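Local coordinates for protein KLLA0B12012p (Kluyveromyces lactis, PDB 6Y3P) that probably binds ATP and a metal ion through this C-terminal ATP-grasp domain of Pby1, a direct partner of the mRNA decapping enzyme Dcp2, at residues 72-77 with 317-322; 79-84 with 346-351; 85-90 with 104-109; 218-223 with 326-331. All blocks are in the same frame, centred on the assembly; numbering follows the deposited sequence.

Contact 1 of 4, residues 72-77 with 317-322; sequences NSYIYR and LNFRPL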
loop_
_atom_site.group_PDB
_atom_site.type_symbol
_atom_site.label_atom_id
_atom_site.label_comp_id
_atom_site.label_asym_id
_atom_site.label_seq_id
_atom_site.Cartn_x
_atom_site.Cartn_y
_atom_site.Cartn_z
ATOM N N ASN A 72 8.961 7.999 13.177
ATOM C CA ASN A 72 7.911 7.854 12.170
ATOM C C ASN A 72 8.067 6.533 11.375
ATOM O O ASN A 72 7.903 6.499 10.161
ATOM C CB ASN A 72 7.855 9.084 11.250
ATOM C CG ASN A 72 9.056 9.253 10.358
ATOM O OD1 ASN A 72 10.187 9.332 10.819
ATOM N ND2 ASN A 72 8.830 9.361 9.057
ATOM N N SER A 73 8.364 5.438 12.079
ATOM C CA SER A 73 8.463 4.110 11.478
ATOM C C SER A 73 8.331 3.032 12.525
ATOM O O SER A 73 8.741 3.234 13.684
ATOM C CB SER A 73 9.795 3.909 10.754
ATOM O OG SER A 73 9.746 2.745 9.944
ATOM N N TYR A 74 7.826 1.854 12.083
ATOM C CA TYR A 74 7.766 0.648 12.900
ATOM C C TYR A 74 8.979 -0.194 12.539
ATOM O O TYR A 74 9.650 0.095 11.543
ATOM C CB TYR A 74 6.454 -0.127 12.700
ATOM C CG TYR A 74 5.263 0.523 13.361
ATOM C CD1 TYR A 74 4.520 1.492 12.698
ATOM C CD2 TYR A 74 4.841 0.127 14.626
ATOM C CE1 TYR A 74 3.423 2.098 13.300
ATOM C CE2 TYR A 74 3.733 0.715 15.235
ATOM C CZ TYR A 74 3.018 1.692 14.561
ATOM O OH TYR A 74 1.918 2.270 15.144
ATOM N N ILE A 75 9.299 -1.199 13.371
ATOM C CA ILE A 75 10.462 -2.054 13.167
ATOM C C ILE A 75 10.123 -3.273 12.301
ATOM O O ILE A 75 10.807 -3.513 11.305
ATOM C CB ILE A 75 11.107 -2.410 14.525
ATOM C CG1 ILE A 75 11.801 -1.165 15.117
ATOM C CG2 ILE A 75 12.118 -3.559 14.382
ATOM C CD1 ILE A 75 12.331 -1.303 16.530
ATOM N N TYR A 76 9.075 -4.032 12.680
ATOM C CA TYR A 76 8.656 -5.253 11.992
ATOM C C TYR A 76 7.433 -4.991 11.137
ATOM O O TYR A 76 6.313 -5.013 11.638
ATOM C CB TYR A 76 8.390 -6.399 13.001
ATOM C CG TYR A 76 9.597 -6.809 13.814
ATOM C CD1 TYR A 76 10.630 -7.549 13.243
ATOM C CD2 TYR A 76 9.731 -6.426 15.142
ATOM C CE1 TYR A 76 11.762 -7.895 13.971
ATOM C CE2 TYR A 76 10.843 -6.789 15.890
ATOM C CZ TYR A 76 11.857 -7.533 15.302
ATOM O OH TYR A 76 12.957 -7.909 16.034
ATOM N N ARG A 77 7.633 -4.726 9.855
ATOM C CA ARG A 77 6.499 -4.455 9.003
ATOM C C ARG A 77 6.575 -5.185 7.638
ATOM O O ARG A 77 5.745 -4.938 6.770
ATOM C CB ARG A 77 6.287 -2.932 8.879
ATOM C CG ARG A 77 7.273 -2.183 8.023
ATOM C CD ARG A 77 8.300 -1.389 8.806
ATOM N NE ARG A 77 9.456 -1.169 7.932
ATOM C CZ ARG A 77 9.678 -0.062 7.233
ATOM N NH1 ARG A 77 10.723 0.017 6.417
ATOM N NH2 ARG A 77 8.868 0.981 7.355
ATOM N N LEU A 317 5.121 -14.914 10.401
ATOM C CA LEU A 317 5.760 -13.593 10.393
ATOM C C LEU A 317 4.661 -12.557 10.614
ATOM O O LEU A 317 3.683 -12.536 9.860
ATOM C CB LEU A 317 6.425 -13.353 9.020
ATOM C CG LEU A 317 7.636 -12.420 8.947
ATOM C CD1 LEU A 317 8.277 -12.502 7.594
ATOM C CD2 LEU A 317 7.269 -10.966 9.200
ATOM N N ASN A 318 4.793 -11.731 11.661
ATOM C CA ASN A 318 3.765 -10.739 11.965
ATOM C C ASN A 318 4.282 -9.310 12.140
ATOM O O ASN A 318 5.481 -9.074 12.296
ATOM C CB ASN A 318 2.902 -11.158 13.175
ATOM C CG ASN A 318 3.594 -11.591 14.438
ATOM O OD1 ASN A 318 4.787 -11.341 14.667
ATOM N ND2 ASN A 318 2.822 -12.234 15.308
ATOM N N PHE A 319 3.339 -8.352 12.060
ATOM C CA PHE A 319 3.551 -6.928 12.260
ATOM C C PHE A 319 3.574 -6.736 13.762
ATOM O O PHE A 319 2.641 -7.171 14.437
ATOM C CB PHE A 319 2.401 -6.138 11.619
ATOM C CG PHE A 319 2.406 -4.653 11.877
ATOM C CD1 PHE A 319 3.310 -3.820 11.228
ATOM C CD2 PHE A 319 1.490 -4.080 12.747
ATOM C CE1 PHE A 319 3.319 -2.446 11.473
ATOM C CE2 PHE A 319 1.482 -2.703 12.971
ATOM C CZ PHE A 319 2.401 -1.897 12.340
ATOM N N ARG A 320 4.675 -6.167 14.299
ATOM C CA ARG A 320 4.829 -5.951 15.739
ATOM C C ARG A 320 4.712 -4.472 16.039
ATOM O O ARG A 320 5.680 -3.722 15.855
ATOM C CB ARG A 320 6.140 -6.543 16.293
ATOM C CG ARG A 320 6.258 -8.049 16.084
ATOM C CD ARG A 320 7.383 -8.683 16.878
ATOM N NE ARG A 320 7.583 -10.077 16.481
ATOM C CZ ARG A 320 6.944 -11.115 17.015
ATOM N NH1 ARG A 320 6.060 -10.929 17.990
ATOM N NH2 ARG A 320 7.182 -12.344 16.581
ATOM N N PRO A 321 3.505 -4.020 16.450
ATOM C CA PRO A 321 3.340 -2.603 16.781
ATOM C C PRO A 321 4.100 -2.202 18.047
ATOM O O PRO A 321 4.125 -2.929 19.035
ATOM C CB PRO A 321 1.820 -2.436 16.922
ATOM C CG PRO A 321 1.218 -3.742 16.457
ATOM C CD PRO A 321 2.257 -4.766 16.707
ATOM N N LEU A 322 4.774 -1.056 17.964
ATOM C CA LEU A 322 5.522 -0.422 19.031
ATOM C C LEU A 322 4.734 0.786 19.492
ATOM O O LEU A 322 4.245 1.561 18.665
ATOM C CB LEU A 322 6.899 0.052 18.507
ATOM C CG LEU A 322 8.078 -0.923 18.528
ATOM C CD1 LEU A 322 8.139 -1.704 19.828
ATOM C CD2 LEU A 322 8.070 -1.839 17.310
#

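Contact 2 of 4, residues 79-84 with 346-351; sequences AIIRKH and VNAFPD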
loop_
_atom_site.group_PDB
_atom_site.type_symbol
_atom_site.label_atom_id
_atom_site.label_comp_id
_atom_site.label_asym_id
_atom_site.label_seq_id
_atom_site.Cartn_x
_atom_site.Cartn_y
_atom_site.Cartn_z
ATOM N N ALA A 79 5.749 -8.202 6.839
ATOM C CA ALA A 79 4.502 -8.953 6.663
ATOM C C ALA A 79 3.428 -8.156 5.890
ATOM O O ALA A 79 2.477 -8.764 5.410
ATOM C CB ALA A 79 3.966 -9.396 8.024
ATOM N N ILE A 80 3.565 -6.809 5.766
ATOM C CA ILE A 80 2.593 -6.012 5.005
ATOM C C ILE A 80 3.262 -5.214 3.874
ATOM O O ILE A 80 2.658 -5.079 2.822
ATOM C CB ILE A 80 1.624 -5.128 5.874
ATOM C CG1 ILE A 80 2.284 -3.834 6.413
ATOM C CG2 ILE A 80 0.989 -5.943 7.008
ATOM C CD1 ILE A 80 1.319 -2.765 6.856
ATOM N N ILE A 81 4.502 -4.719 4.052
ATOM C CA ILE A 81 5.154 -3.925 2.986
ATOM C C ILE A 81 5.805 -4.809 1.905
ATOM O O ILE A 81 6.134 -4.301 0.833
ATOM C CB ILE A 81 6.111 -2.814 3.501
ATOM C CG1 ILE A 81 7.257 -3.379 4.387
ATOM C CG2 ILE A 81 5.314 -1.712 4.204
ATOM C CD1 ILE A 81 8.514 -2.477 4.512
ATOM N N ARG A 82 5.919 -6.124 2.139
ATOM C CA ARG A 82 6.451 -7.029 1.119
ATOM C C ARG A 82 5.289 -7.800 0.518
ATOM O O ARG A 82 4.642 -8.568 1.225
ATOM C CB ARG A 82 7.533 -7.968 1.685
ATOM C CG ARG A 82 8.834 -7.260 2.073
ATOM C CD ARG A 82 9.823 -7.139 0.920
ATOM N NE ARG A 82 10.272 -8.443 0.419
ATOM C CZ ARG A 82 11.268 -9.157 0.943
ATOM N NH1 ARG A 82 11.932 -8.709 2.004
ATOM N NH2 ARG A 82 11.602 -10.326 0.413
ATOM N N LYS A 83 5.014 -7.579 -0.784
ATOM C CA LYS A 83 3.892 -8.187 -1.517
ATOM C C LYS A 83 3.906 -9.735 -1.491
ATOM O O LYS A 83 2.828 -10.325 -1.518
ATOM C CB LYS A 83 3.777 -7.614 -2.958
ATOM C CG LYS A 83 2.520 -8.004 -3.786
ATOM C CD LYS A 83 1.181 -8.080 -3.007
ATOM C CE LYS A 83 0.105 -8.919 -3.680
ATOM N NZ LYS A 83 -0.569 -8.200 -4.809
ATOM N N HIS A 84 5.077 -10.394 -1.356
ATOM C CA HIS A 84 5.073 -11.855 -1.259
ATOM C C HIS A 84 4.523 -12.248 0.122
ATOM O O HIS A 84 3.592 -13.056 0.226
ATOM C CB HIS A 84 6.471 -12.458 -1.524
ATOM C CG HIS A 84 6.588 -13.924 -1.201
ATOM N ND1 HIS A 84 6.993 -14.360 0.055
ATOM C CD2 HIS A 84 6.354 -15.009 -1.980
ATOM C CE1 HIS A 84 6.980 -15.684 0.004
ATOM N NE2 HIS A 84 6.613 -16.124 -1.199
ATOM N N VAL A 346 1.086 -2.425 -0.241
ATOM C CA VAL A 346 1.285 -1.471 0.835
ATOM C C VAL A 346 2.729 -1.000 0.658
ATOM O O VAL A 346 3.639 -1.813 0.582
ATOM C CB VAL A 346 1.009 -2.134 2.222
ATOM C CG1 VAL A 346 1.329 -1.193 3.381
ATOM C CG2 VAL A 346 -0.425 -2.661 2.320
ATOM N N ASN A 347 2.916 0.301 0.506
ATOM C CA ASN A 347 4.227 0.916 0.326
ATOM C C ASN A 347 4.598 1.751 1.541
ATOM O O ASN A 347 3.850 2.633 1.964
ATOM C CB ASN A 347 4.287 1.778 -0.948
ATOM C CG ASN A 347 4.033 1.007 -2.213
ATOM O OD1 ASN A 347 4.829 0.161 -2.633
ATOM N ND2 ASN A 347 2.902 1.269 -2.833
ATOM N N ALA A 348 5.754 1.430 2.100
ATOM C CA ALA A 348 6.404 2.118 3.207
ATOM C C ALA A 348 7.103 3.308 2.578
ATOM O O ALA A 348 7.540 3.226 1.419
ATOM C CB ALA A 348 7.460 1.206 3.842
ATOM N N PHE A 349 7.215 4.400 3.347
ATOM C CA PHE A 349 7.878 5.650 2.973
ATOM C C PHE A 349 7.493 6.098 1.532
ATOM O O PHE A 349 8.356 6.253 0.656
ATOM C CB PHE A 349 9.398 5.526 3.226
ATOM C CG PHE A 349 9.687 5.609 4.713
ATOM C CD1 PHE A 349 9.472 4.510 5.544
ATOM C CD2 PHE A 349 10.102 6.805 5.293
ATOM C CE1 PHE A 349 9.684 4.602 6.920
ATOM C CE2 PHE A 349 10.298 6.899 6.670
ATOM C CZ PHE A 349 10.103 5.794 7.476
ATOM N N PRO A 350 6.167 6.248 1.276
ATOM C CA PRO A 350 5.722 6.638 -0.072
ATOM C C PRO A 350 6.147 8.051 -0.463
ATOM O O PRO A 350 6.386 8.890 0.409
ATOM C CB PRO A 350 4.191 6.557 0.037
ATOM C CG PRO A 350 3.910 6.822 1.493
ATOM C CD PRO A 350 5.016 6.123 2.205
ATOM N N ASP A 351 6.250 8.313 -1.782
ATOM C CA ASP A 351 6.587 9.654 -2.245
ATOM C C ASP A 351 5.296 10.453 -2.150
ATOM O O ASP A 351 4.289 10.086 -2.751
ATOM C CB ASP A 351 7.174 9.664 -3.688
ATOM C CG ASP A 351 7.969 10.918 -4.086
ATOM O OD1 ASP A 351 8.360 11.706 -3.176
ATOM O OD2 ASP A 351 8.247 11.086 -5.294
HETATM O O HOH W 1 2.794 -5.099 0.049
#

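Contact 3 of 4, residues 85-90 with 104-109; sequences YLSHTI and RAFLES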
loop_
_atom_site.group_PDB
_atom_site.type_symbol
_atom_site.label_atom_id
_atom_site.label_comp_id
_atom_site.label_asym_id
_atom_site.label_seq_id
_atom_site.Cartn_x
_atom_site.Cartn_y
_atom_site.Cartn_z
ATOM N N TYR A 85 5.034 -11.592 1.160
ATOM C CA TYR A 85 4.671 -11.839 2.545
ATOM C C TYR A 85 3.247 -11.374 2.882
ATOM O O TYR A 85 2.568 -12.061 3.647
ATOM C CB TYR A 85 5.748 -11.251 3.465
ATOM C CG TYR A 85 7.026 -12.048 3.333
ATOM C CD1 TYR A 85 7.237 -13.193 4.098
ATOM C CD2 TYR A 85 7.959 -11.750 2.337
ATOM C CE1 TYR A 85 8.371 -13.986 3.924
ATOM C CE2 TYR A 85 9.092 -12.545 2.144
ATOM C CZ TYR A 85 9.307 -13.650 2.957
ATOM O OH TYR A 85 10.447 -14.419 2.829
ATOM N N LEU A 86 2.769 -10.279 2.240
ATOM C CA LEU A 86 1.416 -9.730 2.370
ATOM C C LEU A 86 0.425 -10.829 2.023
ATOM O O LEU A 86 -0.482 -11.094 2.814
ATOM C CB LEU A 86 1.208 -8.505 1.430
ATOM C CG LEU A 86 -0.144 -7.786 1.501
ATOM C CD1 LEU A 86 -0.320 -7.061 2.840
ATOM C CD2 LEU A 86 -0.292 -6.786 0.364
ATOM N N SER A 87 0.649 -11.498 0.858
ATOM C CA SER A 87 -0.149 -12.609 0.355
ATOM C C SER A 87 -0.260 -13.674 1.419
ATOM O O SER A 87 -1.379 -14.026 1.783
ATOM C CB SER A 87 0.445 -13.174 -0.933
ATOM O OG SER A 87 -0.292 -12.762 -2.076
ATOM N N HIS A 88 0.876 -14.081 2.018
ATOM C CA HIS A 88 0.906 -15.087 3.077
ATOM C C HIS A 88 0.145 -14.656 4.302
ATOM O O HIS A 88 -0.604 -15.460 4.847
ATOM C CB HIS A 88 2.333 -15.523 3.410
ATOM C CG HIS A 88 2.899 -16.464 2.394
ATOM N ND1 HIS A 88 2.673 -17.835 2.472
ATOM C CD2 HIS A 88 3.622 -16.201 1.278
ATOM C CE1 HIS A 88 3.286 -18.359 1.420
ATOM N NE2 HIS A 88 3.869 -17.417 0.669
ATOM N N THR A 89 0.274 -13.386 4.701
ATOM C CA THR A 89 -0.465 -12.838 5.849
ATOM C C THR A 89 -1.980 -12.956 5.605
ATOM O O THR A 89 -2.694 -13.439 6.482
ATOM C CB THR A 89 -0.091 -11.360 6.120
ATOM O OG1 THR A 89 1.290 -11.149 5.854
ATOM C CG2 THR A 89 -0.401 -10.937 7.545
ATOM N N ILE A 90 -2.449 -12.546 4.413
ATOM C CA ILE A 90 -3.869 -12.579 4.060
ATOM C C ILE A 90 -4.368 -14.029 3.950
ATOM O O ILE A 90 -5.364 -14.353 4.605
ATOM C CB ILE A 90 -4.214 -11.688 2.827
ATOM C CG1 ILE A 90 -3.999 -10.202 3.197
ATOM C CG2 ILE A 90 -5.657 -11.935 2.324
ATOM C CD1 ILE A 90 -4.061 -9.198 2.092
ATOM N N ARG A 104 -12.212 -11.159 -0.928
ATOM C CA ARG A 104 -12.606 -10.523 -2.188
ATOM C C ARG A 104 -11.711 -9.351 -2.576
ATOM O O ARG A 104 -11.356 -9.237 -3.734
ATOM C CB ARG A 104 -14.073 -10.034 -2.132
ATOM C CG ARG A 104 -15.001 -10.719 -3.139
ATOM C CD ARG A 104 -14.620 -10.479 -4.606
ATOM N NE ARG A 104 -15.635 -10.975 -5.542
ATOM C CZ ARG A 104 -15.513 -10.948 -6.867
ATOM N NH1 ARG A 104 -14.410 -10.468 -7.431
ATOM N NH2 ARG A 104 -16.491 -11.407 -7.638
ATOM N N ALA A 105 -11.402 -8.459 -1.615
ATOM C CA ALA A 105 -10.661 -7.204 -1.745
ATOM C C ALA A 105 -9.115 -7.323 -1.786
ATOM O O ALA A 105 -8.424 -6.415 -1.344
ATOM C CB ALA A 105 -11.086 -6.260 -0.621
ATOM N N PHE A 106 -8.576 -8.391 -2.380
ATOM C CA PHE A 106 -7.125 -8.575 -2.486
ATOM C C PHE A 106 -6.720 -9.324 -3.756
ATOM O O PHE A 106 -7.319 -10.350 -4.090
ATOM C CB PHE A 106 -6.576 -9.300 -1.237
ATOM C CG PHE A 106 -5.104 -9.618 -1.275
ATOM C CD1 PHE A 106 -4.157 -8.602 -1.387
ATOM C CD2 PHE A 106 -4.656 -10.928 -1.158
ATOM C CE1 PHE A 106 -2.790 -8.897 -1.378
ATOM C CE2 PHE A 106 -3.290 -11.216 -1.160
ATOM C CZ PHE A 106 -2.369 -10.200 -1.265
ATOM N N LEU A 107 -5.684 -8.821 -4.437
ATOM C CA LEU A 107 -5.161 -9.430 -5.646
ATOM C C LEU A 107 -4.016 -10.279 -5.230
ATOM O O LEU A 107 -2.981 -9.757 -4.835
ATOM C CB LEU A 107 -4.708 -8.372 -6.682
ATOM C CG LEU A 107 -5.804 -7.515 -7.263
ATOM C CD1 LEU A 107 -5.230 -6.395 -8.063
ATOM C CD2 LEU A 107 -6.802 -8.330 -8.075
ATOM N N GLU A 108 -4.244 -11.595 -5.199
ATOM C CA GLU A 108 -3.243 -12.569 -4.805
ATOM C C GLU A 108 -2.102 -12.567 -5.808
ATOM O O GLU A 108 -2.309 -12.259 -6.982
ATOM C CB GLU A 108 -3.841 -13.976 -4.796
ATOM C CG GLU A 108 -4.950 -14.187 -3.795
ATOM C CD GLU A 108 -5.616 -15.529 -3.993
ATOM O OE1 GLU A 108 -6.296 -15.703 -5.030
ATOM O OE2 GLU A 108 -5.419 -16.421 -3.136
ATOM N N SER A 109 -0.907 -12.907 -5.339
ATOM C CA SER A 109 0.287 -13.075 -6.157
ATOM C C SER A 109 1.012 -14.307 -5.646
ATOM O O SER A 109 0.860 -14.693 -4.478
ATOM C CB SER A 109 1.188 -11.848 -6.098
ATOM O OG SER A 109 1.563 -11.566 -4.761
#

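Contact 4 of 4, residues 218-223 with 326-331; sequences RCYVTC and LETFGF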
loop_
_atom_site.group_PDB
_atom_site.type_symbol
_atom_site.label_atom_id
_atom_site.label_comp_id
_atom_site.label_asym_id
_atom_site.label_seq_id
_atom_site.Cartn_x
_atom_site.Cartn_y
_atom_site.Cartn_z
ATOM N N ARG A 218 -4.446 5.643 -4.312
ATOM C CA ARG A 218 -3.397 5.732 -3.313
ATOM C C ARG A 218 -4.114 6.271 -2.061
ATOM O O ARG A 218 -4.606 7.405 -2.050
ATOM C CB ARG A 218 -2.258 6.674 -3.765
ATOM C CG ARG A 218 -1.166 6.930 -2.697
ATOM C CD ARG A 218 -0.620 5.629 -2.140
ATOM N NE ARG A 218 0.841 5.557 -2.136
ATOM C CZ ARG A 218 1.598 5.276 -3.192
ATOM N NH1 ARG A 218 2.917 5.204 -3.069
ATOM N NH2 ARG A 218 1.043 5.096 -4.386
ATOM N N CYS A 219 -4.202 5.432 -1.033
ATOM C CA CYS A 219 -4.821 5.764 0.238
ATOM C C CYS A 219 -3.711 5.854 1.333
ATOM O O CYS A 219 -2.962 4.888 1.525
ATOM C CB CYS A 219 -5.874 4.703 0.566
ATOM S SG CYS A 219 -6.687 4.917 2.171
ATOM N N TYR A 220 -3.559 7.029 2.002
ATOM C CA TYR A 220 -2.583 7.143 3.102
ATOM C C TYR A 220 -3.199 6.624 4.386
ATOM O O TYR A 220 -4.284 7.048 4.772
ATOM C CB TYR A 220 -2.056 8.563 3.283
ATOM C CG TYR A 220 -1.358 9.050 2.037
ATOM C CD1 TYR A 220 -0.146 8.495 1.631
ATOM C CD2 TYR A 220 -1.933 10.032 1.231
ATOM C CE1 TYR A 220 0.489 8.916 0.463
ATOM C CE2 TYR A 220 -1.303 10.470 0.064
ATOM C CZ TYR A 220 -0.081 9.919 -0.306
ATOM O OH TYR A 220 0.560 10.329 -1.441
ATOM N N VAL A 221 -2.529 5.664 5.006
ATOM C CA VAL A 221 -2.973 4.991 6.209
ATOM C C VAL A 221 -1.935 5.238 7.286
ATOM O O VAL A 221 -0.768 4.935 7.071
ATOM C CB VAL A 221 -3.182 3.485 5.934
ATOM C CG1 VAL A 221 -3.597 2.742 7.209
ATOM C CG2 VAL A 221 -4.201 3.262 4.825
ATOM N N THR A 222 -2.346 5.803 8.434
ATOM C CA THR A 222 -1.425 6.073 9.534
ATOM C C THR A 222 -1.692 5.133 10.677
ATOM O O THR A 222 -2.806 5.057 11.176
ATOM C CB THR A 222 -1.439 7.566 9.972
ATOM O OG1 THR A 222 -1.281 8.403 8.834
ATOM C CG2 THR A 222 -0.353 7.902 10.990
ATOM N N CYS A 223 -0.670 4.399 11.070
ATOM C CA CYS A 223 -0.682 3.553 12.256
ATOM C C CYS A 223 -0.058 4.358 13.324
ATOM O O CYS A 223 0.995 4.928 13.095
ATOM C CB CYS A 223 0.101 2.266 12.037
ATOM S SG CYS A 223 -0.813 1.033 11.115
ATOM N N LEU A 326 4.916 5.540 15.030
ATOM C CA LEU A 326 3.800 5.885 14.165
ATOM C C LEU A 326 4.316 5.707 12.751
ATOM O O LEU A 326 5.523 5.745 12.550
ATOM C CB LEU A 326 3.127 7.273 14.383
ATOM C CG LEU A 326 3.906 8.569 14.108
ATOM C CD1 LEU A 326 4.073 8.840 12.597
ATOM C CD2 LEU A 326 3.160 9.715 14.697
ATOM N N GLU A 327 3.445 5.468 11.796
ATOM C CA GLU A 327 3.897 5.331 10.424
ATOM C C GLU A 327 2.765 5.583 9.468
ATOM O O GLU A 327 1.680 5.054 9.673
ATOM C CB GLU A 327 4.561 3.958 10.147
ATOM C CG GLU A 327 5.293 3.942 8.808
ATOM C CD GLU A 327 6.215 2.784 8.487
ATOM O OE1 GLU A 327 6.538 2.008 9.413
ATOM O OE2 GLU A 327 6.616 2.653 7.306
ATOM N N THR A 328 3.026 6.345 8.392
ATOM C CA THR A 328 1.995 6.504 7.384
ATOM C C THR A 328 2.462 5.719 6.155
ATOM O O THR A 328 3.595 5.857 5.688
ATOM C CB THR A 328 1.475 7.933 7.170
ATOM O OG1 THR A 328 1.502 8.283 5.791
ATOM C CG2 THR A 328 2.138 8.962 8.025
ATOM N N PHE A 329 1.599 4.821 5.707
ATOM C CA PHE A 329 1.850 3.945 4.580
ATOM C C PHE A 329 0.966 4.382 3.413
ATOM O O PHE A 329 -0.096 4.974 3.624
ATOM C CB PHE A 329 1.475 2.494 4.939
ATOM C CG PHE A 329 2.139 1.905 6.160
ATOM C CD1 PHE A 329 1.554 2.025 7.416
ATOM C CD2 PHE A 329 3.306 1.154 6.041
ATOM C CE1 PHE A 329 2.145 1.433 8.543
ATOM C CE2 PHE A 329 3.895 0.557 7.167
ATOM C CZ PHE A 329 3.315 0.710 8.410
ATOM N N GLY A 330 1.409 4.027 2.205
ATOM C CA GLY A 330 0.688 4.237 0.962
ATOM C C GLY A 330 0.018 2.953 0.511
ATOM O O GLY A 330 0.696 2.029 0.056
ATOM N N PHE A 331 -1.321 2.862 0.682
ATOM C CA PHE A 331 -2.077 1.686 0.269
ATOM C C PHE A 331 -2.569 1.863 -1.151
ATOM O O PHE A 331 -3.246 2.840 -1.452
ATOM C CB PHE A 331 -3.242 1.391 1.214
ATOM C CG PHE A 331 -2.915 0.581 2.441
ATOM C CD1 PHE A 331 -1.968 1.027 3.358
ATOM C CD2 PHE A 331 -3.663 -0.541 2.766
ATOM C CE1 PHE A 331 -1.733 0.323 4.531
ATOM C CE2 PHE A 331 -3.422 -1.248 3.942
ATOM C CZ PHE A 331 -2.459 -0.811 4.817
#

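Contact 1 of 4, residues 72-77 with 317-322
Phe-319 swings its CG opposite its own backbone N (chi1 174°), Tyr-74 turns its CG opposite the carbonyl carbon (chi1 -74°), and the two rings meet edge-to-face. The pair fastens together two loops of the ATP-grasp fold, one leading from strand 69-71 to helix 78-81, the other from helix 290-313 to strand 326-335. The ring planes stand at 54°. Phe-319 CZ sits over the centre of the Tyr-74 ring, 3.9 Å from CG of Tyr-74, while at the edge of that tyrosine Leu-322 N lies in the ring plane, 3.4 Å from Tyr-74 CE2. The phenol continues past this loop, its OH hydrogen-bonded to Gly-225 O. Arg-77 CB meets the edge of Phe-319, 3.9 Å from CD1, before its guanidinium leaves for a salt bridge with Glu-327. Tyr-76 O receives a weak hydrogen bond from Arg-320 N (3.3 Å), and Phe-319 CA approaches the same oxygen at 3.4 Å in a CA-H...O contact. Ile-75 CB also touches Leu-322 CD2, 4.2 Å away. Toward solvent the extended chain of Arg-320 passes the Tyr-76 ring obliquely, CD of the arginine lying 3.7 Å from Tyr-76 CD2.

Contact 2 of 4, residues 79-84 with 346-351
A short helix, 78-81, packs here against the end of strand 341-347, which pairs with strand 326-335 in the antiparallel sheet of the ATP-grasp domain. Ile-80 and Ile-81 face Val-346 and Ala-348 with both backbone and side chains. Ile-80 O rests against Val-346 CB at 3.4 Å, and one water ties the two backbones: it donates to Ile-80 O (2.8 Å) and accepts from Val-346 N (3.2 Å). Beside this bridge Ile-81 CA approaches Val-346 O at 3.5 Å in a CA-H...O contact. The hydrophobic part runs through methyl groups. Ile-80 CD1 crosses to Val-346 CG1 at 3.8 Å, and Ile-81 CG2 reaches the same methyl from the other isoleucine. Because Ile-81 holds CG1 between its backbone N and carbonyl carbon (chi1 58°), CG2 is left to lie against Ala-348 CB, 3.6 Å away, with CD1 close to the same CB. Phe-308 and Ala-311 of helix 290-313 also touch Ile-80, while Phe-331 touches Val-346 from the neighbouring strand. Asn-347 pairs with Gly-330 through the backbone. The arrangement is that of a short helix packed on the end of a strand in an antiparallel sheet, a water bridging the two backbones.

Contact 3 of 4, residues 85-90 with 104-109
Phe-106, coming from the loop before strand 109-113, lays its ring against Leu-86, Ser-87 and Ile-90 of helix 83-95, packing a loop on a helix in the ATP-grasp domain. The apolar contacts come first. CD1 of Ile-90 stands over the ring centre in a CH-pi contact, 3.5 Å from the Phe-106 centroid and only 9° off the ring normal, and Ile-90 CG2 touches Phe-106 CD2 at 3.8 Å. Leu-86 CD2 approaches CE1 of Phe-106 at 3.7 Å, the two side chains lying alongside one another and pointing opposite ways. The ring reaches the helix because its CG points opposite the Phe-106 backbone N (chi1 176°). Polar contacts gather at the far end of the ring: Ser-87 OG lies near the ring plane at the edge, 3.4 Å from Phe-106 CZ, and donates a hydrogen bond to Ser-109 O (3.3 Å) from slightly out of the carbonyl plane. Replacing Phe-106 by alanine is likely to leave the Ile-90 methyl without its aromatic face and to open a gap beside Leu-86. Lys-83 also touches the ring and reaches Leu-107 O, while the charge of Glu-108 is answered by Lys-139. Around the loop, Ala-105 and Leu-107 bond to Leu-343 of strand 341-347, and Glu-108 bonds to Glu-199 of strand 194-200, so the loop is held between helix 83-95 and the strands of two sheets.

Contact 4 of 4, residues 218-223 with 326-331
Arg-218 folds its side chain over Gly-330, where the place of a CB is taken by the arginine itself: NE lies 3.4 Å from Gly-330 CA. Its chain bends at chi2 (52°) and again at chi3 to do so, and the guanidinium goes on to a salt bridge with Asp-332. Elsewhere the strands pair regularly. Three hydrogen-bonded pairs, Cys-219 with Phe-331, Val-221 with Phe-329 and Cys-223 with Glu-327, each exchange two backbone bonds; Phe-329 N to Val-221 O is 2.7 Å and nearly straight (169°). This antiparallel pairing of strands 215-224 and 326-335, whose axes run at 158°, lies in the large sheet of the ATP-grasp domain. Between these bonded pairs, on the face with Tyr-220, Thr-222 OG1 packs against Thr-328 CB at 3.3 Å. On the other face Val-221 CG2 sits over the Phe-331 ring toward its rim, a CH-pi contact 3.9 Å from the centroid, and Phe-331 CB leans on Cys-219 O at 3.5 Å. A serine in place of Phe-331 is likely to take the ring from under the Val-221 methyl and open a gap toward Phe-308 of helix 290-313. Farther along that face Cys-223 SG meets Phe-329 CE1 obliquely at 3.9 Å, a sulfur-aromatic contact, while Glu-327 lays its CG over a face of Phe-329.

In the fold
Contact 4 lies about 10 Å, centre to centre, from contact 2, and strands 326-335 and 341-347 join them: Asn-347 O pairs with Gly-330 N at 2.8 Å. Contact 1 leans on this sheet through Glu-327, whose OE2 meets Arg-77 NH2 at 2.8 Å and whose OE1 takes the Tyr-74 N-H. Phe-349 of contact 2 lies against both, touching Ser-73 and Glu-327. Contact 3 continues from contact 2, since Lys-83 NZ reaches Leu-107 O at 2.9 Å and Thr-89 OG1 reaches Ala-79 O. Contacts 3 and 4 do not touch, their nearest atoms being about 7 Å apart. All four lie within the tubulin-tyrosine-ligase-like, ATP-grasp region, which probably binds ATP.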